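Local atomic coordinates of circadian clock oscillator protein KaiA (Nostoc sp., PDB entry 1R5Q), a protein that probably stimulates the autophosphorylation of KaiC as part of the KaiABC oscillator, the main circadian regulator of cyanobacteria. Residues I53-I56 with H57-I61. Numbering follows the deposited sequence.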
loop_
_atom_site.group_PDB
_atom_site.type_symbol
_atom_site.label_atom_id
_atom_site.label_comp_id
_atom_site.label_asym_id
_atom_site.label_seq_id
_atom_site.Cartn_x
_atom_site.Cartn_y
_atom_site.Cartn_z
ATOM N N ILE A 53 6.362 -1.090 3.389
ATOM C CA ILE A 53 5.200 -1.116 2.518
ATOM C C ILE A 53 5.024 -2.532 2.008
ATOM O O ILE A 53 3.898 -3.026 1.884
ATOM C CB ILE A 53 5.374 -0.171 1.311
ATOM C CG1 ILE A 53 5.475 1.275 1.803
ATOM C CG2 ILE A 53 4.172 -0.317 0.358
ATOM C CD1 ILE A 53 5.837 2.269 0.706
ATOM N N ILE A 54 6.143 -3.190 1.724
ATOM C CA ILE A 54 6.077 -4.542 1.210
ATOM C C ILE A 54 5.534 -5.464 2.281
ATOM O O ILE A 54 4.811 -6.413 1.978
ATOM C CB ILE A 54 7.460 -5.034 0.726
ATOM C CG1 ILE A 54 7.878 -4.237 -0.521
ATOM C CG2 ILE A 54 7.412 -6.528 0.409
ATOM C CD1 ILE A 54 9.172 -4.712 -1.161
ATOM N N GLU A 55 5.866 -5.172 3.539
ATOM C CA GLU A 55 5.403 -5.996 4.645
ATOM C C GLU A 55 3.894 -5.837 4.828
ATOM O O GLU A 55 3.199 -6.811 5.089
ATOM C CB GLU A 55 6.150 -5.625 5.925
ATOM C CG GLU A 55 6.087 -6.698 6.978
ATOM C CD GLU A 55 6.704 -6.249 8.274
ATOM O OE1 GLU A 55 6.010 -5.550 9.055
ATOM O OE2 GLU A 55 7.888 -6.585 8.497
ATOM N N ILE A 56 3.395 -4.614 4.688
ATOM C CA ILE A 56 1.966 -4.351 4.791
ATOM C C ILE A 56 1.250 -5.158 3.694
ATOM O O ILE A 56 0.240 -5.821 3.959
ATOM C CB ILE A 56 1.673 -2.844 4.644
ATOM C CG1 ILE A 56 2.074 -2.118 5.942
ATOM C CG2 ILE A 56 0.197 -2.607 4.346
ATOM C CD1 ILE A 56 2.021 -0.621 5.848
ATOM N N HIS A 57 1.788 -5.117 2.475
ATOM C CA HIS A 57 1.223 -5.869 1.349
ATOM C C HIS A 57 1.053 -7.361 1.722
ATOM O O HIS A 57 -0.048 -7.916 1.642
ATOM C CB HIS A 57 2.155 -5.775 0.127
ATOM C CG HIS A 57 1.637 -6.494 -1.084
ATOM N ND1 HIS A 57 0.779 -5.906 -1.992
ATOM C CD2 HIS A 57 1.840 -7.760 -1.524
ATOM C CE1 HIS A 57 0.474 -6.780 -2.936
ATOM N NE2 HIS A 57 1.105 -7.913 -2.676
ATOM N N MET A 58 2.156 -7.995 2.120
ATOM C CA MET A 58 2.145 -9.404 2.493
ATOM C C MET A 58 1.189 -9.721 3.647
ATOM O O MET A 58 0.512 -10.753 3.646
ATOM C CB MET A 58 3.559 -9.857 2.861
ATOM C CG MET A 58 4.543 -9.778 1.706
ATOM S SD MET A 58 3.862 -10.488 0.172
ATOM C CE MET A 58 4.079 -12.282 0.495
ATOM N N GLU A 59 1.129 -8.841 4.636
ATOM C CA GLU A 59 0.247 -9.074 5.761
ATOM C C GLU A 59 -1.214 -9.090 5.317
ATOM O O GLU A 59 -1.995 -9.931 5.770
ATOM C CB GLU A 59 0.449 -8.001 6.832
ATOM C CG GLU A 59 1.803 -8.077 7.520
ATOM C CD GLU A 59 1.911 -7.120 8.696
ATOM O OE1 GLU A 59 0.913 -6.410 8.992
ATOM O OE2 GLU A 59 2.995 -7.081 9.323
ATOM N N LEU A 60 -1.577 -8.155 4.443
ATOM C CA LEU A 60 -2.944 -8.081 3.954
ATOM C C LEU A 60 -3.254 -9.282 3.068
ATOM O O LEU A 60 -4.384 -9.786 3.072
ATOM C CB LEU A 60 -3.164 -6.759 3.210
ATOM C CG LEU A 60 -3.206 -5.578 4.187
ATOM C CD1 LEU A 60 -3.044 -4.245 3.451
ATOM C CD2 LEU A 60 -4.550 -5.616 4.945
ATOM N N ILE A 61 -2.253 -9.752 2.326
ATOM C CA ILE A 61 -2.458 -10.915 1.470
ATOM C C ILE A 61 -2.765 -12.114 2.382
ATOM O O ILE A 61 -3.642 -12.922 2.068
ATOM C CB ILE A 61 -1.214 -11.221 0.598
ATOM C CG1 ILE A 61 -1.030 -10.140 -0.473
ATOM C CG2 ILE A 61 -1.349 -12.573 -0.076
ATOM C CD1 ILE A 61 -2.235 -9.874 -1.347
#
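The carboxylates of Glu55 and Glu59 sit one helical turn apart with their planes nearly parallel, 12° apart. Glu55 OE1 comes within 3.4 Å of Glu59 OE2, an approach of two like charges and not a bond. The other oxygen, Glu59 OE1, makes a salt bridge to Lys15, which probably eases the repulsion. A glutamine in place of Glu59 would probably leave Lys15 without its charged mate. The imidazole of His57 has the sulfur of Met58 at its edge, in the ring plane, with SD 3.8 Å from His57 CD2. Its ND1 is hydrogen-bonded to Tyr18.

Glu59 CG lies beside its own backbone N (chi1 -68°), which brings it over the preceding turn, 3.1 Å from Glu55 O. Ile56 and Leu60 run side by side and point the same way. They meet through Ile56 CG2 and Leu60 CD1, 3.7 Å apart. Met58 CG rests 3.4 Å from Ile54 O.

Four successive i to i+4 backbone bonds tie the turns together, as in a regular alpha-helix. They run from His57 N to Ile53 O, Met58 N to Ile54 O, Glu59 N to Glu55 O and Leu60 N to Ile56 O (3.0 Å).

All of this lies within helix 50-67, one of the four helices of the KaiA C-terminal domain, a four-helix bundle. Leu60 packs on helix 8-24 against Tyr18, Arg19 and Leu22, and that helix also supplies Lys15. On helix 82-100, Leu92 meets Ile53 and Leu85 meets His57, so this part of helix 50-67 touches both helices.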